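Local coordinates for protein phosphatidylserine synthase (Haemophilus influenzae, PDB 3HSI) that is an enzyme of the phospholipase D superfamily, an alpha/beta protein that carries two PLD-like regions in one chain, at residues Arg75-Asn80 with Asp122-Phe127; Lys224-Asn229 with Phe250-Ser255. One frame throughout, in Å; residues are numbered along the deposited sequence.

Contact 1 of 2, residues Arg75-Asn80 with Asp122-Phe127; sequences RVKQEN and DDPNMF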
ATOM      1  N   ARG C  75      -2.872  40.036  -8.797  1.00 26.47           N
ATOM      2  CA  ARG C  75      -3.450  41.361  -8.820  1.00 28.19           C
ATOM      3  C   ARG C  75      -3.815  41.829  -7.400  1.00 28.00           C
ATOM      4  O   ARG C  75      -3.463  42.951  -7.028  1.00 28.02           O
ATOM      5  CB  ARG C  75      -4.635  41.407  -9.789  1.00 28.46           C
ATOM      6  CG  ARG C  75      -5.401  42.715  -9.826  1.00 33.79           C
ATOM      7  CD  ARG C  75      -6.631  42.534 -10.727  1.00 42.86           C
ATOM      8  NE  ARG C  75      -7.704  43.531 -10.566  1.00 47.87           N
ATOM      9  CZ  ARG C  75      -8.548  43.606  -9.531  1.00 50.82           C
ATOM     10  NH1 ARG C  75      -8.441  42.780  -8.482  1.00 51.06           N
ATOM     11  NH2 ARG C  75      -9.495  44.545  -9.532  1.00 52.30           N
ATOM     12  N   VAL C  76      -4.480  40.981  -6.601  1.00 27.77           N
ATOM     13  CA  VAL C  76      -4.880  41.412  -5.257  1.00 28.35           C
ATOM     14  C   VAL C  76      -3.674  41.543  -4.350  1.00 29.49           C
ATOM     15  O   VAL C  76      -3.625  42.442  -3.498  1.00 28.96           O
ATOM     16  CB  VAL C  76      -5.978  40.540  -4.575  1.00 28.03           C
ATOM     17  CG1 VAL C  76      -7.279  40.791  -5.237  1.00 29.22           C
ATOM     18  CG2 VAL C  76      -5.615  39.049  -4.549  1.00 25.49           C
ATOM     19  N   LYS C  77      -2.708  40.647  -4.567  1.00 30.55           N
ATOM     20  CA  LYS C  77      -1.465  40.617  -3.819  1.00 32.21           C
ATOM     21  C   LYS C  77      -0.602  41.842  -4.116  1.00 32.42           C
ATOM     22  O   LYS C  77       0.095  42.330  -3.243  1.00 32.76           O
ATOM     23  CB  LYS C  77      -0.713  39.331  -4.121  1.00 32.35           C
ATOM     24  CG  LYS C  77       0.595  39.212  -3.410  1.00 37.45           C
ATOM     25  CD  LYS C  77       0.428  39.038  -1.900  1.00 40.67           C
ATOM     26  CE  LYS C  77       1.736  39.354  -1.219  1.00 44.35           C
ATOM     27  NZ  LYS C  77       1.672  39.077   0.238  1.00 47.54           N
ATOM     28  N   GLN C  78      -0.658  42.348  -5.339  1.00 33.03           N
ATOM     29  CA  GLN C  78       0.076  43.545  -5.664  1.00 33.95           C
ATOM     30  C   GLN C  78      -0.594  44.815  -5.088  1.00 33.38           C
ATOM     31  O   GLN C  78       0.099  45.774  -4.781  1.00 33.58           O
ATOM     32  CB  GLN C  78       0.475  43.636  -7.164  1.00 34.62           C
ATOM     33  CG  GLN C  78      -0.609  44.069  -8.131  1.00 38.84           C
ATOM     34  CD  GLN C  78      -0.333  43.671  -9.594  1.00 43.72           C
ATOM     35  OE1 GLN C  78       0.704  43.082  -9.916  1.00 46.12           O
ATOM     36  NE2 GLN C  78      -1.276  43.992 -10.481  1.00 44.27           N
ATOM     37  N   GLU C  79      -1.920  44.771  -4.944  0.50 33.16           N
ATOM     38  CA  GLU C  79      -2.711  45.816  -4.279  0.50 32.97           C
ATOM     39  C   GLU C  79      -2.585  45.769  -2.740  0.50 32.78           C
ATOM     40  O   GLU C  79      -2.679  46.804  -2.080  0.50 32.46           O
ATOM     41  CB  GLU C  79      -4.194  45.694  -4.674  0.50 32.93           C
ATOM     42  CG  GLU C  79      -4.464  45.691  -6.180  0.50 34.07           C
ATOM     43  CD  GLU C  79      -5.896  45.260  -6.561  0.50 36.07           C
ATOM     44  OE1 GLU C  79      -6.498  44.413  -5.861  0.50 35.72           O
ATOM     45  OE2 GLU C  79      -6.420  45.768  -7.583  0.50 36.98           O
ATOM     46  N   ASN C  80      -2.380  44.567  -2.186  1.00 32.37           N
ATOM     47  CA  ASN C  80      -2.340  44.320  -0.720  1.00 32.38           C
ATOM     48  C   ASN C  80      -1.076  43.526  -0.352  1.00 31.72           C
ATOM     49  O   ASN C  80      -1.126  42.295  -0.275  1.00 30.79           O
ATOM     50  CB  ASN C  80      -3.579  43.521  -0.245  1.00 33.48           C
ATOM     51  CG  ASN C  80      -4.926  44.150  -0.680  1.00 36.16           C
ATOM     52  OD1 ASN C  80      -5.451  45.050  -0.014  1.00 39.69           O
ATOM     53  ND2 ASN C  80      -5.485  43.664  -1.792  1.00 36.41           N
ATOM     54  N   ASP C 122       7.266  42.373  -2.778  1.00 41.07           N
ATOM     55  CA  ASP C 122       7.314  41.504  -1.630  1.00 41.73           C
ATOM     56  C   ASP C 122       8.064  40.238  -2.042  1.00 42.28           C
ATOM     57  O   ASP C 122       9.201  39.976  -1.567  1.00 42.47           O
ATOM     58  CB  ASP C 122       5.891  41.180  -1.189  1.00 42.17           C
ATOM     59  N   ASP C 123       7.434  39.480  -2.947  1.00 41.43           N
ATOM     60  CA  ASP C 123       8.067  38.339  -3.590  1.00 40.55           C
ATOM     61  C   ASP C 123       8.107  37.122  -2.658  1.00 38.95           C
ATOM     62  O   ASP C 123       9.094  36.418  -2.575  1.00 38.62           O
ATOM     63  CB  ASP C 123       9.453  38.758  -4.102  1.00 40.74           C
ATOM     64  CG  ASP C 123      10.243  37.616  -4.700  1.00 43.27           C
ATOM     65  OD1 ASP C 123       9.660  36.752  -5.410  1.00 44.97           O
ATOM     66  OD2 ASP C 123      11.470  37.605  -4.455  1.00 45.58           O
ATOM     67  N   PRO C 124       7.008  36.867  -1.955  1.00 38.22           N
ATOM     68  CA  PRO C 124       7.003  35.727  -1.059  1.00 37.40           C
ATOM     69  C   PRO C 124       6.741  34.399  -1.799  1.00 35.85           C
ATOM     70  O   PRO C 124       6.384  34.393  -2.978  1.00 35.84           O
ATOM     71  CB  PRO C 124       5.835  36.055  -0.135  1.00 37.63           C
ATOM     72  CG  PRO C 124       4.847  36.673  -1.054  1.00 38.18           C
ATOM     73  CD  PRO C 124       5.680  37.506  -2.018  1.00 38.77           C
ATOM     74  N   ASN C 125       6.940  33.287  -1.105  1.00 34.22           N
ATOM     75  CA  ASN C 125       6.506  31.981  -1.599  1.00 32.35           C
ATOM     76  C   ASN C 125       5.005  31.872  -1.373  1.00 31.05           C
ATOM     77  O   ASN C 125       4.524  32.225  -0.295  1.00 31.47           O
ATOM     78  CB  ASN C 125       7.193  30.865  -0.806  1.00 32.45           C
ATOM     79  CG  ASN C 125       8.707  30.862  -0.969  1.00 32.84           C
ATOM     80  OD1 ASN C 125       9.223  30.987  -2.070  1.00 32.76           O
ATOM     81  ND2 ASN C 125       9.415  30.661   0.125  1.00 33.43           N
HETATM   82  N   MSE C 126       4.281  31.399  -2.387  0.50 29.62           N
HETATM   83  CA  MSE C 126       2.829  31.223  -2.313  0.50 28.24           C
HETATM   84  C   MSE C 126       2.373  29.788  -2.604  0.50 27.48           C
HETATM   85  O   MSE C 126       1.328  29.360  -2.105  0.50 27.60           O
HETATM   86  CB  MSE C 126       2.122  32.205  -3.252  0.50 28.09           C
HETATM   87  CG  MSE C 126       2.403  33.650  -2.890  0.50 27.50           C
HETATM   88 SE   MSE C 126       1.239  34.937  -3.744  0.30 26.29          SE
HETATM   89  CE  MSE C 126       1.422  36.278  -2.387  0.50 28.52           C
ATOM     90  N   PHE C 127       3.155  29.058  -3.396  1.00 26.46           N
ATOM     91  CA  PHE C 127       2.840  27.683  -3.766  1.00 25.42           C
ATOM     92  C   PHE C 127       3.703  26.688  -3.031  1.00 25.06           C
ATOM     93  O   PHE C 127       4.934  26.703  -3.141  1.00 24.66           O
ATOM     94  CB  PHE C 127       3.016  27.464  -5.272  1.00 25.96           C
ATOM     95  CG  PHE C 127       1.920  28.049  -6.088  1.00 26.45           C
ATOM     96  CD1 PHE C 127       0.762  27.335  -6.316  1.00 26.53           C
ATOM     97  CD2 PHE C 127       2.043  29.327  -6.609  1.00 27.85           C
ATOM     98  CE1 PHE C 127      -0.266  27.880  -7.053  1.00 28.48           C
ATOM     99  CE2 PHE C 127       1.028  29.875  -7.355  1.00 30.74           C
ATOM    100  CZ  PHE C 127      -0.141  29.155  -7.565  1.00 28.26           C
TER
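K77 is the one residue of 75-80 that reaches across to 122-127, and its aliphatic shaft rests beside P124 and M126. The setting is the parallel beta-alpha-beta layering of the PLD-like fold: helix 64-79 links the neighbouring parallel strands 52-56 and 84-90, while 122-127 follows the next crossover helix, 107-118, and leads into strand 127-130. The lysine leaves its helix with CG opposite the backbone N (chi1 179°), then bends at chi2 (68°), which brings its end alongside P124. K77 CE lies 4.1 Å from P124 CG, and K77 NZ is 4.2 Å from the same carbon, as the two side chains run past one another in opposite directions. The selenomethionine chain of M126 crosses the K77 shaft at a slant, with its methyl end nearby. The modelled separation of that methyl from the lysine carbons is too short to be trusted, and M126 was built in two conformers, so only the general apposition is secure.

What positions these groups lies one shell out. K77 NZ hydrogen-bonds to the O atoms of P81 and L83, just beyond the helix, which would offset its charge at this buried site while the methylenes do the packing. M126 N hydrogen-bonds to D205 OD2, and the M126 side chain also meets V85 of strand 84-90. D123, whose CB points away from the helix, forms a salt bridge through OD1 with R115 of helix 107-118. At the helix end N80 has left helical geometry, and N80 ND2 donates to V76 O at 2.8 Å from a position tilted 25° out of the carbonyl plane.

Contact 2 of 2, residues Lys224-Asn229 with Phe250-Ser255; sequences KDLAQN and FGLGAS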
ATOM      1  N   LYS C 224       3.431   9.954   9.081  1.00 26.86           N
ATOM      2  CA  LYS C 224       3.152   9.297  10.344  1.00 27.76           C
ATOM      3  C   LYS C 224       2.620  10.275  11.396  1.00 27.36           C
ATOM      4  O   LYS C 224       1.655   9.984  12.093  1.00 27.40           O
ATOM      5  CB  LYS C 224       4.397   8.586  10.839  1.00 28.04           C
ATOM      6  CG  LYS C 224       4.089   7.461  11.795  1.00 30.58           C
ATOM      7  CD  LYS C 224       5.286   6.556  11.859  1.00 34.83           C
ATOM      8  CE  LYS C 224       5.452   5.955  13.218  1.00 36.54           C
ATOM      9  NZ  LYS C 224       6.065   6.967  14.090  1.00 39.05           N
ATOM     10  N   ASP C 225       3.234  11.441  11.479  1.00 27.20           N
ATOM     11  CA  ASP C 225       2.802  12.447  12.435  1.00 27.44           C
ATOM     12  C   ASP C 225       1.415  12.990  12.091  1.00 26.27           C
ATOM     13  O   ASP C 225       0.564  13.103  12.958  1.00 26.42           O
ATOM     14  CB  ASP C 225       3.839  13.587  12.534  1.00 27.98           C
ATOM     15  CG  ASP C 225       3.552  14.552  13.685  1.00 31.61           C
ATOM     16  OD1 ASP C 225       3.212  14.109  14.799  1.00 36.88           O
ATOM     17  OD2 ASP C 225       3.680  15.769  13.498  1.00 37.30           O
ATOM     18  N   LEU C 226       1.186  13.304  10.825  1.00 25.67           N
ATOM     19  CA  LEU C 226      -0.098  13.857  10.400  1.00 25.60           C
ATOM     20  C   LEU C 226      -1.245  12.840  10.567  1.00 25.59           C
ATOM     21  O   LEU C 226      -2.335  13.182  11.040  1.00 24.95           O
ATOM     22  CB  LEU C 226       0.013  14.323   8.960  1.00 26.21           C
ATOM     23  CG  LEU C 226      -1.182  15.068   8.359  1.00 26.03           C
ATOM     24  CD1 LEU C 226      -1.456  16.375   9.081  1.00 27.32           C
ATOM     25  CD2 LEU C 226      -0.895  15.300   6.910  1.00 25.14           C
ATOM     26  N   ALA C 227      -0.965  11.576  10.218  1.00 25.44           N
ATOM     27  CA  ALA C 227      -1.932  10.507  10.332  1.00 25.41           C
ATOM     28  C   ALA C 227      -2.353  10.348  11.795  1.00 26.02           C
ATOM     29  O   ALA C 227      -3.521  10.136  12.090  1.00 25.50           O
ATOM     30  CB  ALA C 227      -1.348   9.173   9.807  1.00 24.69           C
ATOM     31  N   GLN C 228      -1.408  10.439  12.723  1.00 26.65           N
ATOM     32  CA  GLN C 228      -1.801  10.220  14.105  1.00 27.72           C
ATOM     33  C   GLN C 228      -2.303  11.469  14.813  1.00 26.70           C
ATOM     34  O   GLN C 228      -3.077  11.357  15.751  1.00 27.28           O
ATOM     35  CB  GLN C 228      -0.707   9.501  14.902  1.00 28.14           C
ATOM     36  CG  GLN C 228       0.463  10.311  15.327  1.00 32.17           C
ATOM     37  CD  GLN C 228       1.376   9.500  16.274  1.00 39.79           C
ATOM     38  OE1 GLN C 228       0.995   8.412  16.721  1.00 42.13           O
ATOM     39  NE2 GLN C 228       2.574  10.023  16.571  1.00 39.38           N
ATOM     40  N   ASN C 229      -1.893  12.651  14.379  1.00 25.65           N
ATOM     41  CA  ASN C 229      -2.260  13.840  15.152  1.00 25.47           C
ATOM     42  C   ASN C 229      -3.133  14.874  14.473  1.00 25.05           C
ATOM     43  O   ASN C 229      -3.760  15.653  15.147  1.00 25.96           O
ATOM     44  CB  ASN C 229      -1.032  14.542  15.744  1.00 25.01           C
ATOM     45  CG  ASN C 229      -0.173  13.624  16.572  1.00 25.00           C
ATOM     46  OD1 ASN C 229      -0.623  13.064  17.568  1.00 27.26           O
ATOM     47  ND2 ASN C 229       1.078  13.473  16.174  1.00 22.67           N
ATOM     48  N   PHE C 250     -10.972  15.229   9.600  1.00 18.09           N
ATOM     49  CA  PHE C 250      -9.744  14.890   8.860  1.00 18.55           C
ATOM     50  C   PHE C 250      -9.444  13.388   8.954  1.00 18.42           C
ATOM     51  O   PHE C 250      -9.710  12.753   9.953  1.00 20.29           O
ATOM     52  CB  PHE C 250      -8.538  15.729   9.347  1.00 17.37           C
ATOM     53  CG  PHE C 250      -7.211  15.320   8.725  1.00 18.86           C
ATOM     54  CD1 PHE C 250      -6.920  15.636   7.395  1.00 18.99           C
ATOM     55  CD2 PHE C 250      -6.281  14.583   9.457  1.00 16.31           C
ATOM     56  CE1 PHE C 250      -5.732  15.255   6.813  1.00 20.30           C
ATOM     57  CE2 PHE C 250      -5.082  14.191   8.888  1.00 19.48           C
ATOM     58  CZ  PHE C 250      -4.802  14.516   7.562  1.00 22.10           C
ATOM     59  N   GLY C 251      -8.890  12.817   7.911  1.00 18.57           N
ATOM     60  CA  GLY C 251      -8.452  11.429   7.990  1.00 18.78           C
ATOM     61  C   GLY C 251      -7.291  11.185   7.073  1.00 18.58           C
ATOM     62  O   GLY C 251      -7.253  11.707   5.946  1.00 17.34           O
ATOM     63  N   LEU C 252      -6.340  10.399   7.563  1.00 19.07           N
ATOM     64  CA  LEU C 252      -5.283   9.872   6.727  1.00 20.35           C
ATOM     65  C   LEU C 252      -4.858   8.521   7.266  1.00 20.94           C
ATOM     66  O   LEU C 252      -4.460   8.439   8.401  1.00 21.50           O
ATOM     67  CB  LEU C 252      -4.072  10.852   6.703  1.00 20.13           C
ATOM     68  CG  LEU C 252      -2.732  10.368   6.123  1.00 20.78           C
ATOM     69  CD1 LEU C 252      -2.870   9.947   4.679  1.00 19.82           C
ATOM     70  CD2 LEU C 252      -1.588  11.426   6.289  1.00 17.62           C
ATOM     71  N   GLY C 253      -4.894   7.478   6.433  1.00 22.40           N
ATOM     72  CA  GLY C 253      -4.407   6.165   6.847  1.00 22.45           C
ATOM     73  C   GLY C 253      -5.532   5.323   7.419  1.00 22.76           C
ATOM     74  O   GLY C 253      -6.623   5.813   7.673  1.00 23.06           O
ATOM     75  N   ALA C 254      -5.268   4.040   7.592  1.00 23.20           N
ATOM     76  CA  ALA C 254      -6.304   3.061   7.950  1.00 23.90           C
ATOM     77  C   ALA C 254      -6.692   3.060   9.438  1.00 24.27           C
ATOM     78  O   ALA C 254      -7.817   2.807   9.748  1.00 26.11           O
ATOM     79  CB  ALA C 254      -5.869   1.641   7.489  1.00 22.96           C
ATOM     80  N   SER C 255      -5.784   3.348  10.364  1.00 24.81           N
ATOM     81  CA  SER C 255      -6.125   3.277  11.799  1.00 24.85           C
ATOM     82  C   SER C 255      -6.432   4.651  12.349  1.00 25.16           C
ATOM     83  O   SER C 255      -5.778   5.626  11.973  1.00 25.46           O
ATOM     84  CB  SER C 255      -4.962   2.607  12.630  1.00 24.53           C
TER
HETATM   85  O   HOH W   1      -6.097  10.342  10.533  1.00 23.00           O
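The F250 ring meets L226 at its rim: L226 O stands at the edge, close to the ring plane, 3.6 Å from F250 CE2. Beside it the branch point of the leucine rests against the next ring atom, with L226 CG 3.7 Å from F250 CZ, and the two side chains cross at about a right angle. The ring of F190 also meets F250, its plane inclined at about 50°, and V143 and Y232 pack against the same phenylalanine.

With chi1 at -174° the L226 side chain extends away from its own N, which sets CG beside the ring, and its CD2 branch continues on to the second leucine, L226 CD2 lying 4.0 Å from L252 CD2. At the next residue the methyl of A227 meets the strand where the CA atoms of A227 and L252 are 5.0 Å apart, a closeness consistent with its small size: A227 CB is 3.5 Å from L252 O and touches the leucine side chain as well. F250 and L252, two residues apart in sequence, both face the helix, while G251 between them bonds through its backbone to E392 of strand 391-398. This is helix-on-sheet packing within the PLD-like alpha/beta fold, with helix 216-229 laid across the end of strand 245-252; the local axes come within 7.4 Å and run at 136° to one another. L226 also meets Y194 and L195 of helix 181-195.

A water joins the two backbones. It accepts from L252 N at 3.0 Å and can donate to A227 O at 3.0 Å. Further along, A254 packs on R220 of the second subunit, while K224 packs on S255 of that subunit. G253 O accepts a hydrogen bond from N257 ND2.

Overall arrangement
Followed from the N terminus, the chain passes its opening helices and strands, then leaves helix 64-79, builds strand 84-90 and helix 107-118, and returns at 122-127, where contact 1 closes a loop of 41 intervening residues just ahead of strand 127-130. Only after helix 181-195 does helix 216-229 begin; contact 2 then closes a loop of 20 residues near the end of strand 245-252. The two closures thus follow in series, neither crossing nor enclosing the other. Contact 1 ties successive crossovers together on the sheet holding strands 84-90 and 127-130, whereas contact 2 fastens a helix to the other large sheet. Their centres are 32 Å apart and their nearest atoms about 16 Å.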